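Local atomic coordinates of dual function macrocyclase-peptidase POPB (Galerina marginata, PDB entry 5N4B), a protein that cleaves peptide bonds on the C-terminal side of proline and closes peptides into macrocycles in the biosynthesis of amanitin toxins. Residues A[71-74]-A[75-79]; A[703-706]-A[707-711]. The protein carries 1 engineered substitution. One frame throughout, in Å; residues are numbered along the deposited sequence. Where two conformers were deposited one is given.

Interaction 1: A[71-74]-A[75-79]; sequences KLAE and KFRAS
Two successive turns of the amphipathic helix 68-80 meet here, with L72 packed against F76 one turn further on. L72 CB comes over one face of the F76 ring, 4.1 Å from F76 CE2 and offset toward the rim. CG of F76 stands beside its own backbone N (chi1 -71°), and this turns the ring back toward L72; L72 O also lies over a face of the ring, 3.2 Å from F76 CG. That carbonyl takes the F76 amide at 2.8 Å, nearly along the C=O axis. The next rung, R77 N to A73 O, is 2.9 Å long and close to straight (168°). R77 CG lies opposite its backbone N and the chain bends at chi3 (-55°), folding the guanidinium back until one face looks onto A73 O, which is offset toward the rim. A water accepts from R77 NH1 at 3.1 Å and donates to E74 O at 2.8 Å; E74 O also accepts A78 N. W716 of helix 705-722 meets the F76 ring at about 90°. S79 OG donates to F76 O at 2.9 Å. L72, A73 and F76 are thus buried against helices 510-519 and 705-722, while E74 and R77 are exposed, the R77 side chain still touching V709.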
ATOM      1  N   LYS A  71      15.208   1.875 -25.106  1.00 16.58           N
ATOM      2  CA  LYS A  71      15.470   3.295 -24.914  1.00 16.21           C
ATOM      3  C   LYS A  71      14.817   3.793 -23.626  1.00 16.96           C
ATOM      4  O   LYS A  71      15.420   4.553 -22.857  1.00 16.98           O
ATOM      5  CB  LYS A  71      15.008   4.118 -26.134  1.00 21.18           C
ATOM      6  CG  LYS A  71      15.637   3.664 -27.463  1.00 29.86           C
ATOM      7  CD  LYS A  71      15.225   4.563 -28.638  1.00 43.43           C
ATOM      8  CE  LYS A  71      16.048   4.273 -29.913  1.00 51.35           C
ATOM      9  NZ  LYS A  71      16.017   2.831 -30.326  1.00 55.00           N
ATOM     10  N   LEU A  72      13.599   3.338 -23.359  1.00 13.80           N
ATOM     11  CA  LEU A  72      12.923   3.736 -22.134  1.00 14.37           C
ATOM     12  C   LEU A  72      13.600   3.122 -20.917  1.00 13.85           C
ATOM     13  O   LEU A  72      13.715   3.770 -19.883  1.00 14.21           O
ATOM     14  CB  LEU A  72      11.454   3.325 -22.172  1.00 13.95           C
ATOM     15  CG  LEU A  72      10.592   4.083 -23.125  1.00 15.11           C
ATOM     16  CD1 LEU A  72       9.147   3.545 -22.952  1.00 17.39           C
ATOM     17  CD2 LEU A  72      10.602   5.588 -22.967  1.00 17.43           C
ATOM     18  N   ALA A  73      14.079   1.885 -21.004  1.00 12.67           N
ATOM     19  CA  ALA A  73      14.810   1.317 -19.875  1.00 11.59           C
ATOM     20  C   ALA A  73      16.005   2.186 -19.491  1.00 11.76           C
ATOM     21  O   ALA A  73      16.263   2.434 -18.301  1.00 12.20           O
ATOM     22  CB  ALA A  73      15.269  -0.092 -20.176  1.00 14.39           C
ATOM     23  N   GLU A  74      16.763   2.638 -20.484  1.00 13.47           N
ATOM     24  CA  GLU A  74      17.914   3.500 -20.238  1.00 13.84           C
ATOM     25  C   GLU A  74      17.489   4.790 -19.557  1.00 13.28           C
ATOM     26  O   GLU A  74      18.127   5.239 -18.592  1.00 13.29           O
ATOM     27  CB  GLU A  74      18.579   3.777 -21.579  1.00 16.30           C
ATOM     28  CG  GLU A  74      19.731   4.713 -21.569  1.00 26.07           C
ATOM     29  CD  GLU A  74      20.283   5.086 -22.970  1.00 23.72           C
ATOM     30  OE1 GLU A  74      19.882   4.469 -24.046  1.00 31.14           O
ATOM     31  OE2 GLU A  74      21.037   6.073 -22.995  1.00 22.75           O
ATOM     32  N   LYS A  75      16.421   5.422 -20.052  1.00 13.33           N
ATOM     33  CA  LYS A  75      15.947   6.679 -19.464  1.00 11.84           C
ATOM     34  C   LYS A  75      15.408   6.453 -18.048  1.00 11.03           C
ATOM     35  O   LYS A  75      15.637   7.270 -17.156  1.00 11.87           O
ATOM     36  CB  LYS A  75      14.833   7.278 -20.326  1.00 14.09           C
ATOM     37  CG  LYS A  75      15.242   7.720 -21.735  1.00 18.28           C
ATOM     38  CD  LYS A  75      13.990   8.111 -22.561  1.00 22.08           C
ATOM     39  CE  LYS A  75      14.312   8.455 -24.020  1.00 28.20           C
ATOM     40  NZ  LYS A  75      15.169   9.631 -24.133  1.00 34.60           N
ATOM     41  N   PHE A  76      14.687   5.360 -17.835  1.00 10.49           N
ATOM     42  CA  PHE A  76      14.049   5.103 -16.544  1.00  9.37           C
ATOM     43  C   PHE A  76      15.086   4.740 -15.484  1.00  9.76           C
ATOM     44  O   PHE A  76      14.980   5.170 -14.335  1.00 10.65           O
ATOM     45  CB  PHE A  76      13.037   3.966 -16.658  1.00 10.66           C
ATOM     46  CG  PHE A  76      11.767   4.306 -17.440  1.00 10.75           C
ATOM     47  CD1 PHE A  76      11.468   5.595 -17.792  1.00 10.97           C
ATOM     48  CD2 PHE A  76      10.909   3.298 -17.808  1.00 11.32           C
ATOM     49  CE1 PHE A  76      10.256   5.891 -18.446  1.00 13.14           C
ATOM     50  CE2 PHE A  76       9.699   3.568 -18.503  1.00 12.46           C
ATOM     51  CZ  PHE A  76       9.396   4.852 -18.818  1.00 12.82           C
ATOM     52  N   ARG A  77      16.050   3.896 -15.836  1.00  9.68           N
ATOM     53  CA  ARG A  77      17.114   3.583 -14.889  1.00 11.07           C
ATOM     54  C   ARG A  77      17.821   4.845 -14.441  1.00 10.08           C
ATOM     55  O   ARG A  77      18.054   5.041 -13.251  1.00 10.47           O
ATOM     56  CB  ARG A  77      18.101   2.633 -15.550  1.00  9.93           C
ATOM     57  CG  ARG A  77      19.095   1.988 -14.592  1.00 12.22           C
ATOM     58  CD  ARG A  77      20.134   1.104 -15.296  1.00 13.71           C
ATOM     59  NE  ARG A  77      19.532   0.045 -16.163  1.00 16.39           N
ATOM     60  CZ  ARG A  77      19.500   0.056 -17.468  1.00 19.23           C
ATOM     61  NH1 ARG A  77      20.026   1.052 -18.176  1.00 21.07           N
ATOM     62  NH2 ARG A  77      18.954  -0.971 -18.107  1.00 19.22           N
ATOM     63  N   ALA A  78      18.126   5.742 -15.385  1.00 10.26           N
ATOM     64  CA  ALA A  78      18.781   6.994 -15.006  1.00 10.43           C
ATOM     65  C   ALA A  78      17.896   7.824 -14.092  1.00  9.44           C
ATOM     66  O   ALA A  78      18.375   8.436 -13.136  1.00 10.20           O
ATOM     67  CB  ALA A  78      19.191   7.764 -16.252  1.00 12.23           C
ATOM     68  N   SER A  79      16.600   7.849 -14.374  1.00 10.41           N
ATOM     69  CA  SER A  79      15.688   8.650 -13.562  1.00 10.95           C
ATOM     70  C   SER A  79      15.596   8.151 -12.131  1.00 10.49           C
ATOM     71  O   SER A  79      15.285   8.940 -11.239  1.00 11.33           O
ATOM     72  CB  SER A  79      14.302   8.721 -14.212  1.00 11.54           C
ATOM     73  OG  SER A  79      13.501   7.613 -13.917  1.00 12.78           O
TER
HETATM   74  O   HOH W   1      20.575   4.103 -17.796  1.00 11.82           O

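Interaction 2: A[703-706]-A[707-711]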
ATOM      1  N   LYS A 703      10.605  -6.955  -5.803  1.00 17.00           N
ATOM      2  CA  LYS A 703      11.527  -7.410  -6.832  1.00 17.33           C
ATOM      3  C   LYS A 703      12.835  -6.643  -6.760  1.00 14.94           C
ATOM      4  O   LYS A 703      12.869  -5.518  -6.248  1.00 16.76           O
ATOM      5  CB  LYS A 703      10.914  -7.137  -8.200  1.00 20.72           C
ATOM      6  CG  LYS A 703       9.618  -7.860  -8.480  1.00 23.22           C
ATOM      7  CD  LYS A 703       9.199  -7.675  -9.880  1.00 23.30           C
ATOM      8  CE  LYS A 703       7.854  -8.343 -10.078  1.00 28.42           C
ATOM      9  NZ  LYS A 703       7.624  -8.728 -11.491  1.00 31.13           N
ATOM     10  N   PRO A 704      13.902  -7.175  -7.355  1.00 14.21           N
ATOM     11  CA  PRO A 704      15.133  -6.383  -7.467  1.00 13.77           C
ATOM     12  C   PRO A 704      14.900  -5.148  -8.331  1.00 12.10           C
ATOM     13  O   PRO A 704      14.077  -5.149  -9.243  1.00 12.35           O
ATOM     14  CB  PRO A 704      16.134  -7.338  -8.112  1.00 18.06           C
ATOM     15  CG  PRO A 704      15.513  -8.748  -7.965  1.00 25.21           C
ATOM     16  CD  PRO A 704      14.033  -8.530  -7.918  1.00 15.56           C
ATOM     17  N   THR A 705      15.678  -4.108  -8.061  1.00 11.92           N
ATOM     18  CA  THR A 705      15.520  -2.847  -8.790  1.00 11.75           C
ATOM     19  C   THR A 705      15.667  -3.039 -10.297  1.00 12.83           C
ATOM     20  O   THR A 705      14.917  -2.460 -11.076  1.00 11.97           O
ATOM     21  CB  THR A 705      16.552  -1.849  -8.296  1.00 16.50           C
ATOM     22  OG1 THR A 705      16.356  -1.669  -6.896  1.00 20.90           O
ATOM     23  CG2 THR A 705      16.349  -0.505  -8.975  1.00 17.97           C
ATOM     24  N   ASP A 706      16.639  -3.831 -10.727  1.00 12.25           N
ATOM     25  CA  ASP A 706      16.854  -3.988 -12.156  1.00  9.58           C
ATOM     26  C   ASP A 706      15.638  -4.593 -12.850  1.00 10.44           C
ATOM     27  O   ASP A 706      15.277  -4.192 -13.969  1.00 11.94           O
ATOM     28  CB  ASP A 706      18.181  -4.690 -12.471  1.00 11.58           C
ATOM     29  CG  ASP A 706      18.360  -6.084 -11.842  1.00 15.42           C
ATOM     30  OD1 ASP A 706      17.397  -6.715 -11.327  1.00 15.08           O
ATOM     31  OD2 ASP A 706      19.545  -6.593 -11.905  1.00 15.19           O
ATOM     32  N   LYS A 707      14.985  -5.546 -12.201  1.00 11.02           N
ATOM     33  CA  LYS A 707      13.764  -6.119 -12.760  0.61 12.64           C
ATOM     34  C   LYS A 707      12.619  -5.113 -12.755  1.00 11.69           C
ATOM     35  O   LYS A 707      11.820  -5.070 -13.714  1.00 13.04           O
ATOM     36  CB  LYS A 707      13.402  -7.401 -12.007  0.61 13.57           C
ATOM     37  CG  LYS A 707      12.220  -8.148 -12.575  0.61 16.17           C
ATOM     38  CD  LYS A 707      12.401  -8.546 -14.012  0.61 17.93           C
ATOM     39  CE  LYS A 707      11.274  -9.449 -14.555  0.61 19.60           C
ATOM     40  NZ  LYS A 707      11.260 -10.877 -14.077  0.61 21.87           N
ATOM     41  N   ASN A 708      12.479  -4.321 -11.689  1.00 10.73           N
ATOM     42  CA  ASN A 708      11.460  -3.271 -11.648  1.00 11.17           C
ATOM     43  C   ASN A 708      11.646  -2.304 -12.814  1.00 10.81           C
ATOM     44  O   ASN A 708      10.682  -1.920 -13.486  1.00 11.24           O
ATOM     45  CB  ASN A 708      11.474  -2.561 -10.302  1.00 11.34           C
ATOM     46  CG  ASN A 708      10.754  -3.354  -9.223  1.00 23.51           C
ATOM     47  OD1 ASN A 708       9.876  -4.161  -9.517  1.00 27.03           O
ATOM     48  ND2 ASN A 708      11.114  -3.112  -7.967  1.00 29.77           N
ATOM     49  N   VAL A 709      12.897  -1.926 -13.118  1.00 10.50           N
ATOM     50  CA  VAL A 709      13.148  -1.008 -14.242  1.00 10.62           C
ATOM     51  C   VAL A 709      12.765  -1.650 -15.557  1.00 11.68           C
ATOM     52  O   VAL A 709      12.115  -1.015 -16.417  1.00 11.38           O
ATOM     53  CB  VAL A 709      14.618  -0.554 -14.219  1.00 12.05           C
ATOM     54  CG1 VAL A 709      14.980   0.125 -15.548  1.00 14.48           C
ATOM     55  CG2 VAL A 709      14.876   0.370 -13.019  1.00 13.41           C
ATOM     56  N   LYS A 710      13.145  -2.911 -15.744  1.00 10.93           N
ATOM     57  CA  LYS A 710      12.835  -3.614 -16.972  1.00 11.07           C
ATOM     58  C   LYS A 710      11.334  -3.727 -17.143  1.00 12.12           C
ATOM     59  O   LYS A 710      10.805  -3.472 -18.235  1.00 12.27           O
ATOM     60  CB  LYS A 710      13.502  -4.994 -16.932  1.00 12.79           C
ATOM     61  CG  LYS A 710      13.486  -5.741 -18.253  1.00 18.65           C
ATOM     62  CD  LYS A 710      12.238  -6.587 -18.493  1.00 17.54           C
ATOM     63  CE  LYS A 710      12.355  -7.402 -19.801  1.00 17.89           C
ATOM     64  NZ  LYS A 710      11.101  -8.165 -20.075  1.00 19.37           N
ATOM     65  N   ASP A 711      10.627  -4.069 -16.072  1.00 10.78           N
ATOM     66  CA  ASP A 711       9.177  -4.201 -16.146  1.00 12.29           C
ATOM     67  C   ASP A 711       8.513  -2.857 -16.411  1.00 12.29           C
ATOM     68  O   ASP A 711       7.544  -2.797 -17.173  1.00 12.12           O
ATOM     69  CB  ASP A 711       8.619  -4.813 -14.870  1.00 13.02           C
ATOM     70  CG  ASP A 711       8.901  -6.325 -14.758  1.00 17.99           C
ATOM     71  OD1 ASP A 711       9.254  -6.984 -15.766  1.00 21.37           O
ATOM     72  OD2 ASP A 711       8.856  -6.788 -13.580  1.00 25.49           O
TER
HETATM   73  O   HOH W   2       9.259  -4.451  -6.129  1.00 37.43           O
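K703 reaches from the loop before helix 705-722 past the first turn of that helix to D711, and its NZ forms a salt bridge of 3.1 Å with D711 OD2, met nearly along the C-O axis. The lysine chain is extended beyond CG, and on the way it passes the amide of N708, whose OD1 lies 3.4 Å from K703 CB. CD of the same lysine also touches K707 CG. N708 keeps CG beside its backbone N (chi1 -79°), which turns the amide back toward the start of the helix; there a water accepts from both N708 ND2 and K703 N, each at 2.9 Å. This side is partly exposed but well bonded: K703 NZ also pairs with D693 and N659, and D711 OD1 with K691. D711 and D693 would probably favour the charged form of K703, whose NZ gathers with K707 NZ, 5.0 Å away, near D693. The side chains of K703 and D662 of the charge relay are about 9 Å apart. The tightly packed flank is that of the buried T705 and V709, whose CG2 methyls approach to 4.4 Å; R80 of helix 68-80 touches T705 and R77 touches V709. The solvent side is looser. D706 is exposed, its OD1 making merely a weak, bent bond (116°) to K707 N, and the K710 chain leads away to D714 and Q60. The regular ladder begins with N708 N to P704 O at 3.0 Å. With P704 at the N-cap, following the loop that carries the catalytic H699, this is the N-terminal start of the last helix of the alpha/beta-hydrolase fold.

The 71-74/75-79 and 703-706/707-711 contacts each lie within a single helix, and the two helices pack on one another: V709 CG1 sits 3.8 Å from A73 O and 3.9 Å from R77 N. Their centres are 12 Å apart although they stand at distant points of the sequence, so an N-terminal helix rests on the last helix of the hydrolase domain. Interaction 1 is a mid-helix contact, aromatic and aliphatic inside and charged outside, away from the catalytic residues. Interaction 2 lies closer to the centre of the chain, at a helix start near the catalytic site, and there an ion-pair network replaces the aromatic packing.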